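Local coordinates for nitrogen regulatory PII-like protein (Bacillus subtilis subsp. subtilis, PDB 4R25), which acts as a PII-family regulator of nitrogen metabolism, required for full induction of the nrgAB operon when ammonium is limiting, at residues Glu7-Pro12 with Tyr58-Ile63; Cys38-Ala43 with Val51-Asn56; Glu16-Glu21 with Arg81-Gly86; Ile25-Leu30 with Ile63-Ser68. All blocks are in the same frame, centred on the assembly; numbering follows the deposited sequence.

Interactions 1, 2 and 4 all draw on strand 51-67, whereas interaction 3 joins the two helices, 15-25 and 72-83. Interactions 1 and 4 are buried and share Ile63, but the first is stitched by backbone hydrogen bonds and the second rests on apolar side chains. Interaction 2 pairs the same strands, 29-44 and 51-67, as interaction 4, yet its centre lies about 35 Å away, far out on a partly exposed hairpin. Interaction 3 is partly buried, grading from a solvent-side salt bridge to leucines that meet the sheet: Leu18 reaches Ile63, and Leu83 reaches Ile8. Glu7 of interaction 1 and Glu64 of interaction 4 belong to one zinc site.

Interaction 1: Glu7-Pro12 with Tyr58-Ile63; sequences EIVTRP and YERLKI
Ile8 and Thr10 pair with Ile63 and Leu61 as antiparallel hydrogen-bonded residues, with Val9 and Lys62 forming the non-hydrogen-bonded pair between them. The axes of 7-10 and 58-63 approach to 4.7 Å, and their directions differ by 163°. Each hydrogen-bonded pair makes two backbone bonds, the shortest from Leu61 N to Thr10 O at 2.7 Å.

Ile8 and Ile63 stand together on the face that also carries Thr10 and Leu61, their CB atoms 4.1 Å apart; helices 15-25 and 72-83 cover this face. On the other face Val9 CG2 lies 4.0 Å from Lys62 CG. The extended Lys62 chain then crosses the Glu7 side chain at CE, while its NZ makes a salt bridge with Glu64 of the second subunit rather than with Glu7.

Arg60 is folded back by bends at chi2 (-83°) and chi3 (84°). Its guanidinium is consequently layered between the Thr10-Arg11 peptide on one face and Tyr58 CD2 on the opposite face. Arg60 NE also donates to Glu59 O at 2.7 Å, with the oxygen tilted out of the guanidinium plane. At the end of the pairing Pro12 CG rests 4.0 Å from Glu59 CB. Backbone bonds of Arg60 with Val35 and of Lys62 with Ser33 tie the other edge of strand 51-67 to strand 29-44, placing it between 29-44 and 4-10 in the 2-3-1-4 antiparallel sheet of the ferredoxin-like PII fold, with Glu7 contributing to a zinc site.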
loop_
_atom_site.group_PDB
_atom_site.type_symbol
_atom_site.label_atom_id
_atom_site.label_comp_id
_atom_site.label_asym_id
_atom_site.label_seq_id
_atom_site.Cartn_x
_atom_site.Cartn_y
_atom_site.Cartn_z
ATOM N N GLU A 7 9.060 -1.334 -0.694
ATOM C CA GLU A 7 8.077 -2.326 -0.298
ATOM C C GLU A 7 8.625 -3.738 -0.495
ATOM O O GLU A 7 8.815 -4.189 -1.626
ATOM C CB GLU A 7 6.819 -2.128 -1.126
ATOM C CG GLU A 7 5.600 -2.843 -0.628
ATOM C CD GLU A 7 4.343 -2.293 -1.276
ATOM O OE1 GLU A 7 3.771 -2.957 -2.169
ATOM O OE2 GLU A 7 3.935 -1.177 -0.895
ATOM N N ILE A 8 8.890 -4.430 0.607
ATOM C CA ILE A 8 9.372 -5.796 0.538
ATOM C C ILE A 8 8.233 -6.765 0.821
ATOM O O ILE A 8 7.608 -6.705 1.878
ATOM C CB ILE A 8 10.506 -6.041 1.552
ATOM C CG1 ILE A 8 11.562 -4.939 1.453
ATOM C CG2 ILE A 8 11.129 -7.404 1.323
ATOM C CD1 ILE A 8 12.593 -4.973 2.570
ATOM N N VAL A 9 7.956 -7.655 -0.122
ATOM C CA VAL A 9 6.917 -8.659 0.072
ATOM C C VAL A 9 7.531 -10.057 0.071
ATOM O O VAL A 9 7.943 -10.565 -0.968
ATOM C CB VAL A 9 5.825 -8.557 -1.008
ATOM C CG1 VAL A 9 4.864 -9.719 -0.901
ATOM C CG2 VAL A 9 5.088 -7.232 -0.887
ATOM N N THR A 10 7.585 -10.682 1.240
ATOM C CA THR A 10 8.430 -11.851 1.394
ATOM C C THR A 10 7.917 -12.906 2.385
ATOM O O THR A 10 6.815 -12.804 2.919
ATOM C CB THR A 10 9.879 -11.409 1.722
ATOM O OG1 THR A 10 10.716 -12.549 1.940
ATOM C CG2 THR A 10 9.908 -10.501 2.945
ATOM N N ARG A 11 8.729 -13.940 2.578
ATOM C CA ARG A 11 8.460 -15.051 3.488
ATOM C C ARG A 11 8.630 -14.588 4.938
ATOM O O ARG A 11 9.563 -13.847 5.245
ATOM C CB ARG A 11 9.440 -16.184 3.145
ATOM C CG ARG A 11 9.589 -17.324 4.134
ATOM C CD ARG A 11 10.823 -18.188 3.776
ATOM N NE ARG A 11 10.786 -18.751 2.421
ATOM C CZ ARG A 11 11.694 -18.494 1.478
ATOM N NH1 ARG A 11 12.718 -17.686 1.737
ATOM N NH2 ARG A 11 11.586 -19.042 0.272
ATOM N N PRO A 12 7.714 -15.014 5.823
ATOM C CA PRO A 12 7.632 -14.598 7.235
ATOM C C PRO A 12 8.896 -14.808 8.098
ATOM O O PRO A 12 8.980 -14.216 9.179
ATOM C CB PRO A 12 6.492 -15.460 7.779
ATOM C CG PRO A 12 5.610 -15.717 6.577
ATOM C CD PRO A 12 6.567 -15.855 5.420
ATOM N N TYR A 58 -0.315 -18.543 -0.162
ATOM C CA TYR A 58 0.691 -18.669 0.887
ATOM C C TYR A 58 0.727 -17.437 1.792
ATOM O O TYR A 58 -0.031 -16.485 1.598
ATOM C CB TYR A 58 2.071 -18.953 0.280
ATOM C CG TYR A 58 2.341 -18.184 -0.986
ATOM C CD1 TYR A 58 1.848 -18.629 -2.208
ATOM C CD2 TYR A 58 3.086 -17.009 -0.967
ATOM C CE1 TYR A 58 2.078 -17.923 -3.378
ATOM C CE2 TYR A 58 3.329 -16.295 -2.133
ATOM C CZ TYR A 58 2.820 -16.758 -3.336
ATOM O OH TYR A 58 3.050 -16.055 -4.497
ATOM N N GLU A 59 1.598 -17.472 2.795
ATOM C CA GLU A 59 1.726 -16.372 3.741
ATOM C C GLU A 59 2.804 -15.436 3.277
ATOM O O GLU A 59 3.838 -15.868 2.776
ATOM C CB GLU A 59 2.112 -16.886 5.112
ATOM C CG GLU A 59 1.284 -18.041 5.543
ATOM C CD GLU A 59 -0.169 -17.715 5.464
ATOM O OE1 GLU A 59 -0.917 -18.551 4.916
ATOM O OE2 GLU A 59 -0.553 -16.623 5.940
ATOM N N ARG A 60 2.566 -14.146 3.459
ATOM C CA ARG A 60 3.556 -13.161 3.087
ATOM C C ARG A 60 3.664 -12.068 4.143
ATOM O O ARG A 60 2.692 -11.731 4.824
ATOM C CB ARG A 60 3.225 -12.567 1.717
ATOM C CG ARG A 60 3.196 -13.583 0.571
ATOM C CD ARG A 60 4.580 -13.881 0.003
ATOM N NE ARG A 60 5.299 -14.895 0.767
ATOM C CZ ARG A 60 6.194 -15.726 0.241
ATOM N NH1 ARG A 60 6.467 -15.666 -1.054
ATOM N NH2 ARG A 60 6.803 -16.625 1.003
ATOM N N LEU A 61 4.867 -11.532 4.279
ATOM C CA LEU A 61 5.123 -10.421 5.170
ATOM C C LEU A 61 5.365 -9.195 4.310
ATOM O O LEU A 61 6.244 -9.201 3.455
ATOM C CB LEU A 61 6.354 -10.719 6.021
ATOM C CG LEU A 61 6.902 -9.600 6.902
ATOM C CD1 LEU A 61 5.905 -9.202 7.990
ATOM C CD2 LEU A 61 8.229 -10.035 7.501
ATOM N N LYS A 62 4.581 -8.145 4.517
ATOM C CA LYS A 62 4.781 -6.918 3.754
ATOM C C LYS A 62 5.497 -5.909 4.646
ATOM O O LYS A 62 5.006 -5.585 5.740
ATOM C CB LYS A 62 3.439 -6.360 3.293
ATOM C CG LYS A 62 3.514 -5.264 2.229
ATOM C CD LYS A 62 2.098 -4.775 1.922
ATOM C CE LYS A 62 2.058 -3.846 0.729
ATOM N NZ LYS A 62 0.641 -3.446 0.464
ATOM N N ILE A 63 6.659 -5.443 4.196
ATOM C CA ILE A 63 7.457 -4.490 4.949
ATOM C C ILE A 63 7.622 -3.201 4.163
ATOM O O ILE A 63 8.106 -3.203 3.037
ATOM C CB ILE A 63 8.855 -5.046 5.225
ATOM C CG1 ILE A 63 8.773 -6.322 6.074
ATOM C CG2 ILE A 63 9.724 -3.981 5.885
ATOM C CD1 ILE A 63 10.011 -7.147 6.060
#

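Interaction 2: Cys38-Ala43 with Val51-Asn56. With ZN (zinc ion), chain D.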
loop_
_atom_site.group_PDB
_atom_site.type_symbol
_atom_site.label_atom_id
_atom_site.label_comp_id
_atom_site.label_asym_id
_atom_site.label_seq_id
_atom_site.Cartn_x
_atom_site.Cartn_y
_atom_site.Cartn_z
ATOM N N CYS A 38 -0.625 -15.182 -3.821
ATOM C CA CYS A 38 -1.340 -16.143 -4.631
ATOM C C CYS A 38 -0.550 -16.344 -5.901
ATOM O O CYS A 38 -0.301 -15.387 -6.633
ATOM C CB CYS A 38 -2.742 -15.627 -4.957
ATOM S SG CYS A 38 -3.763 -16.796 -5.846
ATOM N N GLY A 39 -0.132 -17.584 -6.144
ATOM C CA GLY A 39 0.492 -17.943 -7.402
ATOM C C GLY A 39 -0.561 -18.392 -8.398
ATOM O O GLY A 39 -1.536 -19.035 -8.032
ATOM N N LEU A 40 -0.371 -18.036 -9.662
ATOM C CA LEU A 40 -1.295 -18.424 -10.713
ATOM C C LEU A 40 -0.531 -19.097 -11.860
ATOM O O LEU A 40 0.472 -18.574 -12.346
ATOM C CB LEU A 40 -2.072 -17.207 -11.231
ATOM C CG LEU A 40 -2.894 -16.363 -10.250
ATOM C CD1 LEU A 40 -3.660 -15.295 -10.994
ATOM C CD2 LEU A 40 -3.852 -17.201 -9.440
ATOM N N GLN A 41 -0.999 -20.265 -12.283
ATOM C CA GLN A 41 -0.383 -20.935 -13.424
ATOM C C GLN A 41 -1.392 -21.585 -14.368
ATOM O O GLN A 41 -2.371 -22.199 -13.935
ATOM C CB GLN A 41 0.676 -21.938 -12.969
ATOM C CG GLN A 41 0.398 -22.559 -11.622
ATOM C CD GLN A 41 1.515 -23.475 -11.162
ATOM O OE1 GLN A 41 2.664 -23.344 -11.599
ATOM N NE2 GLN A 41 1.183 -24.416 -10.278
ATOM N N LYS A 42 -1.140 -21.399 -15.662
ATOM C CA LYS A 42 -1.929 -21.993 -16.730
ATOM C C LYS A 42 -1.787 -23.499 -16.724
ATOM O O LYS A 42 -0.680 -24.034 -16.795
ATOM C CB LYS A 42 -1.479 -21.450 -18.085
ATOM C CG LYS A 42 -1.845 -19.999 -18.318
ATOM C CD LYS A 42 -1.179 -19.464 -19.571
ATOM C CE LYS A 42 -1.611 -18.032 -19.859
ATOM N NZ LYS A 42 -0.793 -17.412 -20.943
ATOM N N ALA A 43 -2.919 -24.175 -16.620
ATOM C CA ALA A 43 -2.967 -25.624 -16.651
ATOM C C ALA A 43 -3.756 -26.094 -17.873
ATOM O O ALA A 43 -4.563 -25.347 -18.431
ATOM C CB ALA A 43 -3.587 -26.148 -15.376
ATOM N N VAL A 51 -7.922 -23.454 -21.393
ATOM C CA VAL A 51 -7.042 -23.107 -20.296
ATOM C C VAL A 51 -7.836 -23.146 -18.996
ATOM O O VAL A 51 -9.041 -22.889 -18.965
ATOM C CB VAL A 51 -6.345 -21.751 -20.491
ATOM C CG1 VAL A 51 -5.441 -21.456 -19.312
ATOM C CG2 VAL A 51 -5.518 -21.767 -21.773
ATOM N N LYS A 52 -7.135 -23.488 -17.928
ATOM C CA LYS A 52 -7.703 -23.561 -16.595
ATOM C C LYS A 52 -6.590 -23.047 -15.697
ATOM O O LYS A 52 -5.414 -23.298 -15.982
ATOM C CB LYS A 52 -8.029 -25.018 -16.275
ATOM C CG LYS A 52 -8.022 -25.380 -14.805
ATOM C CD LYS A 52 -7.038 -26.526 -14.492
ATOM C CE LYS A 52 -7.518 -27.904 -14.957
ATOM N NZ LYS A 52 -7.053 -29.029 -14.078
ATOM N N ILE A 53 -6.927 -22.294 -14.652
ATOM C CA ILE A 53 -5.884 -21.699 -13.815
ATOM C C ILE A 53 -5.802 -22.382 -12.462
ATOM O O ILE A 53 -6.808 -22.588 -11.796
ATOM C CB ILE A 53 -6.103 -20.191 -13.614
ATOM C CG1 ILE A 53 -6.169 -19.474 -14.966
ATOM C CG2 ILE A 53 -5.008 -19.591 -12.739
ATOM C CD1 ILE A 53 -4.891 -19.521 -15.753
ATOM N N GLU A 54 -4.590 -22.732 -12.058
ATOM C CA GLU A 54 -4.379 -23.337 -10.759
ATOM C C GLU A 54 -3.657 -22.324 -9.880
ATOM O O GLU A 54 -2.796 -21.577 -10.351
ATOM C CB GLU A 54 -3.560 -24.609 -10.912
ATOM C CG GLU A 54 -3.450 -25.452 -9.668
ATOM C CD GLU A 54 -2.723 -26.745 -9.953
ATOM O OE1 GLU A 54 -2.454 -27.512 -9.001
ATOM O OE2 GLU A 54 -2.417 -26.986 -11.142
ATOM N N SER A 55 -4.014 -22.292 -8.605
ATOM C CA SER A 55 -3.511 -21.258 -7.721
ATOM C C SER A 55 -3.289 -21.769 -6.309
ATOM O O SER A 55 -4.058 -22.587 -5.800
ATOM C CB SER A 55 -4.475 -20.066 -7.703
ATOM O OG SER A 55 -5.741 -20.445 -7.198
ATOM N N ASN A 56 -2.225 -21.283 -5.683
ATOM C CA ASN A 56 -1.984 -21.571 -4.281
ATOM C C ASN A 56 -1.909 -20.275 -3.499
ATOM O O ASN A 56 -1.437 -19.261 -4.008
ATOM C CB ASN A 56 -0.716 -22.417 -4.079
ATOM C CG ASN A 56 0.548 -21.732 -4.587
ATOM O OD1 ASN A 56 0.610 -21.288 -5.734
ATOM N ND2 ASN A 56 1.569 -21.647 -3.729
HETATM ZN ZN ZN D . -1.864 -29.909 -9.748
#
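Gln41 and Glu54 face each other across an antiparallel beta hairpin, the extended form taken here by the loop between the second and third strands, known in PII proteins as the T-loop. The strand directions differ by 147°, evidence of marked twist. Gln41 and Glu54 exchange two backbone hydrogen bonds, and Ala43 with Lys52 does likewise further out.

Side chains alternate between two faces. On one, Lys42 and Ile53 lie side by side and point the same way. The torsions of Ile53, with chi2 at -65°, turn CD1 toward the neighbouring strand, where it meets Lys42 CG at 4.0 Å. Val51 CG1 approaches the same Lys42 CG obliquely, and Ile53 CG2 lies 4.1 Å from Leu40 CB. Gly23 and Lys24 of the second subunit pack over this face, and Gln20 NE2 of that subunit bonds to Ile53 O.

On the reverse face Ala43 CB touches Lys52 CD at 3.6 Å, the lysine chain being bent repeatedly beyond CG. Several of these residues also meet crystal neighbours, so lattice packing may contribute to the hairpin's shape. Glu54 instead stays extended, and its OE1 binds a zinc ion at 2.6 Å.

Interaction 3: Glu16-Glu21 with Arg81-Gly86; sequences EKLKQE and RVLKTG
Arg81 meets Glu21 through a salt bridge at the outer edge of the contact: NH2 of Arg81 donates to OE1 of Glu21 at 2.7 Å. OE1 lies at the edge of the guanidinium, only 4° out of its plane, but the bond reaches the carboxylate on its anti side and the two planes stand 89° apart. One NH2 therefore carries the bridge, not the paired end-on geometry in which two nitrogens face two oxygens. The other carboxylate oxygen of Glu21, OE2, has a weak, long ion pair with Lys24.

Val82 comes next and points toward helix 15-25. With chi1 at 178° its two methyls diverge along that helix: CG1 packs 3.8 Å from Lys17 CG, and CG2 lies 3.6 Å from Glu21 CG. The valine thus spans one turn of the helix, set between the aliphatic parts of two charged residues, and CG1 also approaches the backbone N of Leu18.

Leu83 then brings CD2 to 4.1 Å from Leu18 CG, the two side chains crossing at about a right angle. Leu83 also touches Ile8 and Thr10 of strand 4-10, so this is the sheet-facing layer. Beyond it Lys84 leaves helical geometry, and Thr85 N bonds to Asp90 in the loop that, in PII relatives, borders the ATP site. Two helices packed on one face of an antiparallel sheet are characteristic of the double beta-alpha-beta, ferredoxin-like fold.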
loop_
_atom_site.group_PDB
_atom_site.type_symbol
_atom_site.label_atom_id
_atom_site.label_comp_id
_atom_site.label_asym_id
_atom_site.label_seq_id
_atom_site.Cartn_x
_atom_site.Cartn_y
_atom_site.Cartn_z
ATOM N N GLU A 16 14.222 -10.658 11.935
ATOM C CA GLU A 16 15.166 -10.089 12.899
ATOM C C GLU A 16 16.513 -9.659 12.306
ATOM O O GLU A 16 16.981 -8.555 12.567
ATOM C CB GLU A 16 15.395 -11.043 14.068
ATOM C CG GLU A 16 16.381 -10.506 15.093
ATOM C CD GLU A 16 15.921 -9.198 15.724
ATOM O OE1 GLU A 16 14.705 -9.053 15.989
ATOM O OE2 GLU A 16 16.777 -8.311 15.943
ATOM N N LYS A 17 17.137 -10.522 11.514
ATOM C CA LYS A 17 18.392 -10.153 10.864
ATOM C C LYS A 17 18.179 -8.917 9.992
ATOM O O LYS A 17 19.089 -8.097 9.836
ATOM C CB LYS A 17 18.952 -11.317 10.032
ATOM C CG LYS A 17 20.362 -11.076 9.459
ATOM C CD LYS A 17 20.994 -12.374 8.921
ATOM C CE LYS A 17 22.152 -12.120 7.938
ATOM N NZ LYS A 17 23.252 -11.281 8.496
ATOM N N LEU A 18 16.976 -8.781 9.435
ATOM C CA LEU A 18 16.653 -7.645 8.581
ATOM C C LEU A 18 16.664 -6.348 9.389
ATOM O O LEU A 18 17.275 -5.356 8.988
ATOM C CB LEU A 18 15.281 -7.846 7.940
ATOM C CG LEU A 18 15.054 -7.577 6.451
ATOM C CD1 LEU A 18 13.642 -7.051 6.248
ATOM C CD2 LEU A 18 16.062 -6.600 5.864
ATOM N N LYS A 19 15.970 -6.360 10.519
ATOM C CA LYS A 19 15.941 -5.211 11.409
ATOM C C LYS A 19 17.356 -4.802 11.818
ATOM O O LYS A 19 17.665 -3.610 11.859
ATOM C CB LYS A 19 15.085 -5.504 12.640
ATOM C CG LYS A 19 13.635 -5.811 12.325
ATOM C CD LYS A 19 12.867 -6.155 13.582
ATOM C CE LYS A 19 11.427 -6.510 13.283
ATOM N NZ LYS A 19 10.715 -6.867 14.543
ATOM N N GLN A 20 18.211 -5.785 12.110
ATOM C CA GLN A 20 19.616 -5.503 12.426
ATOM C C GLN A 20 20.313 -4.801 11.275
ATOM O O GLN A 20 20.963 -3.767 11.463
ATOM C CB GLN A 20 20.399 -6.778 12.777
ATOM C CG GLN A 20 20.015 -7.431 14.104
ATOM C CD GLN A 20 20.209 -6.512 15.302
ATOM O OE1 GLN A 20 21.281 -5.929 15.492
ATOM N NE2 GLN A 20 19.172 -6.387 16.122
ATOM N N GLU A 21 20.179 -5.363 10.079
ATOM C CA GLU A 21 20.909 -4.839 8.929
ATOM C C GLU A 21 20.367 -3.492 8.460
ATOM O O GLU A 21 21.134 -2.592 8.125
ATOM C CB GLU A 21 20.918 -5.857 7.787
ATOM C CG GLU A 21 21.502 -7.216 8.173
ATOM C CD GLU A 21 22.974 -7.149 8.555
ATOM O OE1 GLU A 21 23.827 -7.121 7.641
ATOM O OE2 GLU A 21 23.281 -7.133 9.769
ATOM N N ARG A 81 20.526 -9.550 0.151
ATOM C CA ARG A 81 21.448 -10.392 0.900
ATOM C C ARG A 81 20.737 -11.165 1.987
ATOM O O ARG A 81 20.814 -12.390 2.050
ATOM C CB ARG A 81 22.516 -9.544 1.572
ATOM C CG ARG A 81 23.576 -9.002 0.664
ATOM C CD ARG A 81 24.524 -8.164 1.491
ATOM N NE ARG A 81 24.441 -8.532 2.901
ATOM C CZ ARG A 81 24.321 -7.655 3.892
ATOM N NH1 ARG A 81 24.275 -6.360 3.616
ATOM N NH2 ARG A 81 24.255 -8.069 5.153
ATOM N N VAL A 82 20.055 -10.429 2.854
ATOM C CA VAL A 82 19.518 -10.995 4.083
ATOM C C VAL A 82 18.411 -12.006 3.835
ATOM O O VAL A 82 18.306 -13.003 4.547
ATOM C CB VAL A 82 18.979 -9.888 5.007
ATOM C CG1 VAL A 82 18.377 -10.490 6.257
ATOM C CG2 VAL A 82 20.083 -8.908 5.359
ATOM N N LEU A 83 17.590 -11.745 2.819
ATOM C CA LEU A 83 16.366 -12.520 2.586
ATOM C C LEU A 83 16.523 -13.606 1.515
ATOM O O LEU A 83 15.630 -14.436 1.318
ATOM C CB LEU A 83 15.203 -11.580 2.236
ATOM C CG LEU A 83 14.858 -10.527 3.294
ATOM C CD1 LEU A 83 13.860 -9.502 2.765
ATOM C CD2 LEU A 83 14.334 -11.192 4.556
ATOM N N LYS A 84 17.662 -13.589 0.829
ATOM C CA LYS A 84 17.978 -14.584 -0.193
ATOM C C LYS A 84 18.214 -15.969 0.408
ATOM O O LYS A 84 19.027 -16.122 1.323
ATOM C CB LYS A 84 19.220 -14.137 -0.967
ATOM C CG LYS A 84 19.867 -15.219 -1.807
ATOM C CD LYS A 84 19.476 -15.122 -3.279
ATOM C CE LYS A 84 20.061 -13.882 -3.944
ATOM N NZ LYS A 84 21.511 -13.721 -3.636
ATOM N N THR A 85 17.495 -16.971 -0.097
ATOM C CA THR A 85 17.737 -18.355 0.299
ATOM C C THR A 85 17.694 -19.286 -0.910
ATOM O O THR A 85 17.811 -20.502 -0.766
ATOM C CB THR A 85 16.721 -18.864 1.344
ATOM O OG1 THR A 85 15.499 -19.241 0.695
ATOM C CG2 THR A 85 16.453 -17.809 2.411
ATOM N N GLY A 86 17.509 -18.709 -2.095
ATOM C CA GLY A 86 17.495 -19.475 -3.330
ATOM C C GLY A 86 16.210 -20.240 -3.579
ATOM O O GLY A 86 15.750 -20.350 -4.715
#

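Interaction 4: Ile25-Leu30 with Ile63-Ser68; sequences IGVTSL and IEIVVS. With ZN (zinc ion), chain E.
Val27 sits over Ile65 with both methyls turned to it. Its chi1 of 180° leaves CG1 at 3.8 Å and CG2 at 4.0 Å from Ile65 CG2, and the two side chains cross at about a right angle. Ile65 gives CG2 to Val27, while its other branch, CG1, lies 4.0 Å from Leu30 CB. One isoleucine therefore meets two residues with separate branches.

Leu30 takes a less common rotamer, CG lying between its backbone N and carbonyl carbon (chi1 59°). Its CD1 reaches 4.2 Å from Ile63 CG2, so the leucine spans Ile63 and Ile65, alternate residues on the same face of the strand. The two segments share no hydrogen bond; the contact is apolar packing.

Glu64, between them, turns its extended chain to the opposite face, where OE2 binds a zinc ion at 2.3 Å. Lys5 and Glu7 belong to the same metal site, a water lies 2.6 Å from the zinc, and OE1 of Glu64 makes a salt bridge with Lys62 of the third subunit.

Gly26 closes helix 15-25 in a Schellman motif, from which the chain passes through Val27 into strand 29-44. Leu22 of that helix covers Leu30 and Ile65, Ile8 of strand 4-10 flanks Ile65, and Ser29 and Leu30 pair antiparallel with a strand of the third subunit, continuing the sheet.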
loop_
_atom_site.group_PDB
_atom_site.type_symbol
_atom_site.label_atom_id
_atom_site.label_comp_id
_atom_site.label_asym_id
_atom_site.label_seq_id
_atom_site.Cartn_x
_atom_site.Cartn_y
_atom_site.Cartn_z
ATOM N N ILE A 25 22.361 0.548 8.565
ATOM C CA ILE A 25 22.600 1.447 7.433
ATOM C C ILE A 25 21.835 2.772 7.556
ATOM O O ILE A 25 21.944 3.638 6.690
ATOM C CB ILE A 25 22.262 0.780 6.089
ATOM C CG1 ILE A 25 20.763 0.897 5.780
ATOM C CG2 ILE A 25 22.692 -0.677 6.113
ATOM C CD1 ILE A 25 20.308 0.101 4.577
ATOM N N GLY A 26 21.063 2.931 8.626
ATOM C CA GLY A 26 20.408 4.204 8.877
ATOM C C GLY A 26 18.897 4.225 9.061
ATOM O O GLY A 26 18.356 5.244 9.485
ATOM N N VAL A 27 18.208 3.128 8.748
ATOM C CA VAL A 27 16.755 3.099 8.909
ATOM C C VAL A 27 16.352 3.125 10.380
ATOM O O VAL A 27 16.829 2.311 11.174
ATOM C CB VAL A 27 16.114 1.869 8.256
ATOM C CG1 VAL A 27 14.612 1.909 8.461
ATOM C CG2 VAL A 27 16.463 1.806 6.776
ATOM N N THR A 28 15.466 4.054 10.736
ATOM C CA THR A 28 15.025 4.196 12.124
ATOM C C THR A 28 13.563 3.804 12.362
ATOM O O THR A 28 13.118 3.727 13.504
ATOM C CB THR A 28 15.262 5.619 12.648
ATOM O OG1 THR A 28 14.367 6.528 11.997
ATOM C CG2 THR A 28 16.693 6.053 12.376
ATOM N N SER A 29 12.812 3.562 11.292
ATOM C CA SER A 29 11.459 3.016 11.430
ATOM C C SER A 29 10.929 2.358 10.148
ATOM O O SER A 29 11.366 2.660 9.036
ATOM C CB SER A 29 10.471 4.075 11.944
ATOM O OG SER A 29 10.151 5.034 10.951
ATOM N N LEU A 30 9.980 1.450 10.322
ATOM C CA LEU A 30 9.351 0.785 9.198
ATOM C C LEU A 30 7.999 0.220 9.630
ATOM O O LEU A 30 7.723 0.104 10.823
ATOM C CB LEU A 30 10.271 -0.317 8.665
ATOM C CG LEU A 30 10.665 -1.406 9.661
ATOM C CD1 LEU A 30 9.554 -2.425 9.807
ATOM C CD2 LEU A 30 11.970 -2.087 9.264
ATOM N N ILE A 63 6.659 -5.443 4.196
ATOM C CA ILE A 63 7.457 -4.490 4.949
ATOM C C ILE A 63 7.622 -3.201 4.163
ATOM O O ILE A 63 8.106 -3.203 3.037
ATOM C CB ILE A 63 8.855 -5.046 5.225
ATOM C CG1 ILE A 63 8.773 -6.322 6.074
ATOM C CG2 ILE A 63 9.724 -3.981 5.885
ATOM C CD1 ILE A 63 10.011 -7.147 6.060
ATOM N N GLU A 64 7.255 -2.089 4.782
ATOM C CA GLU A 64 7.394 -0.788 4.145
ATOM C C GLU A 64 8.423 0.125 4.836
ATOM O O GLU A 64 8.420 0.307 6.053
ATOM C CB GLU A 64 6.036 -0.112 4.042
ATOM C CG GLU A 64 5.074 -0.866 3.139
ATOM C CD GLU A 64 3.724 -0.185 3.017
ATOM O OE1 GLU A 64 3.340 0.578 3.931
ATOM O OE2 GLU A 64 3.047 -0.411 1.997
ATOM N N ILE A 65 9.307 0.686 4.028
ATOM C CA ILE A 65 10.355 1.553 4.505
ATOM C C ILE A 65 10.344 2.793 3.632
ATOM O O ILE A 65 10.328 2.695 2.410
ATOM C CB ILE A 65 11.718 0.855 4.392
ATOM C CG1 ILE A 65 11.619 -0.563 4.956
ATOM C CG2 ILE A 65 12.793 1.647 5.112
ATOM C CD1 ILE A 65 12.710 -1.489 4.475
ATOM N N VAL A 66 10.306 3.962 4.257
ATOM C CA VAL A 66 10.436 5.206 3.517
ATOM C C VAL A 66 11.842 5.728 3.734
ATOM O O VAL A 66 12.374 5.632 4.832
ATOM C CB VAL A 66 9.409 6.246 3.983
ATOM C CG1 VAL A 66 9.581 7.556 3.213
ATOM C CG2 VAL A 66 8.003 5.695 3.812
ATOM N N VAL A 67 12.456 6.256 2.685
ATOM C CA VAL A 67 13.837 6.705 2.784
ATOM C C VAL A 67 14.068 7.935 1.955
ATOM O O VAL A 67 13.407 8.142 0.936
ATOM C CB VAL A 67 14.844 5.636 2.301
ATOM C CG1 VAL A 67 14.786 4.401 3.188
ATOM C CG2 VAL A 67 14.578 5.277 0.843
ATOM N N SER A 68 15.021 8.745 2.402
ATOM C CA SER A 68 15.483 9.890 1.638
ATOM C C SER A 68 17.000 9.993 1.744
ATOM O O SER A 68 17.706 9.772 0.765
ATOM C CB SER A 68 14.818 11.172 2.129
ATOM O OG SER A 68 15.103 12.242 1.248
HETATM ZN ZN ZN E . 1.771 -0.005 0.086
HETATM O O HOH W 1 -0.509 -0.832 0.947
#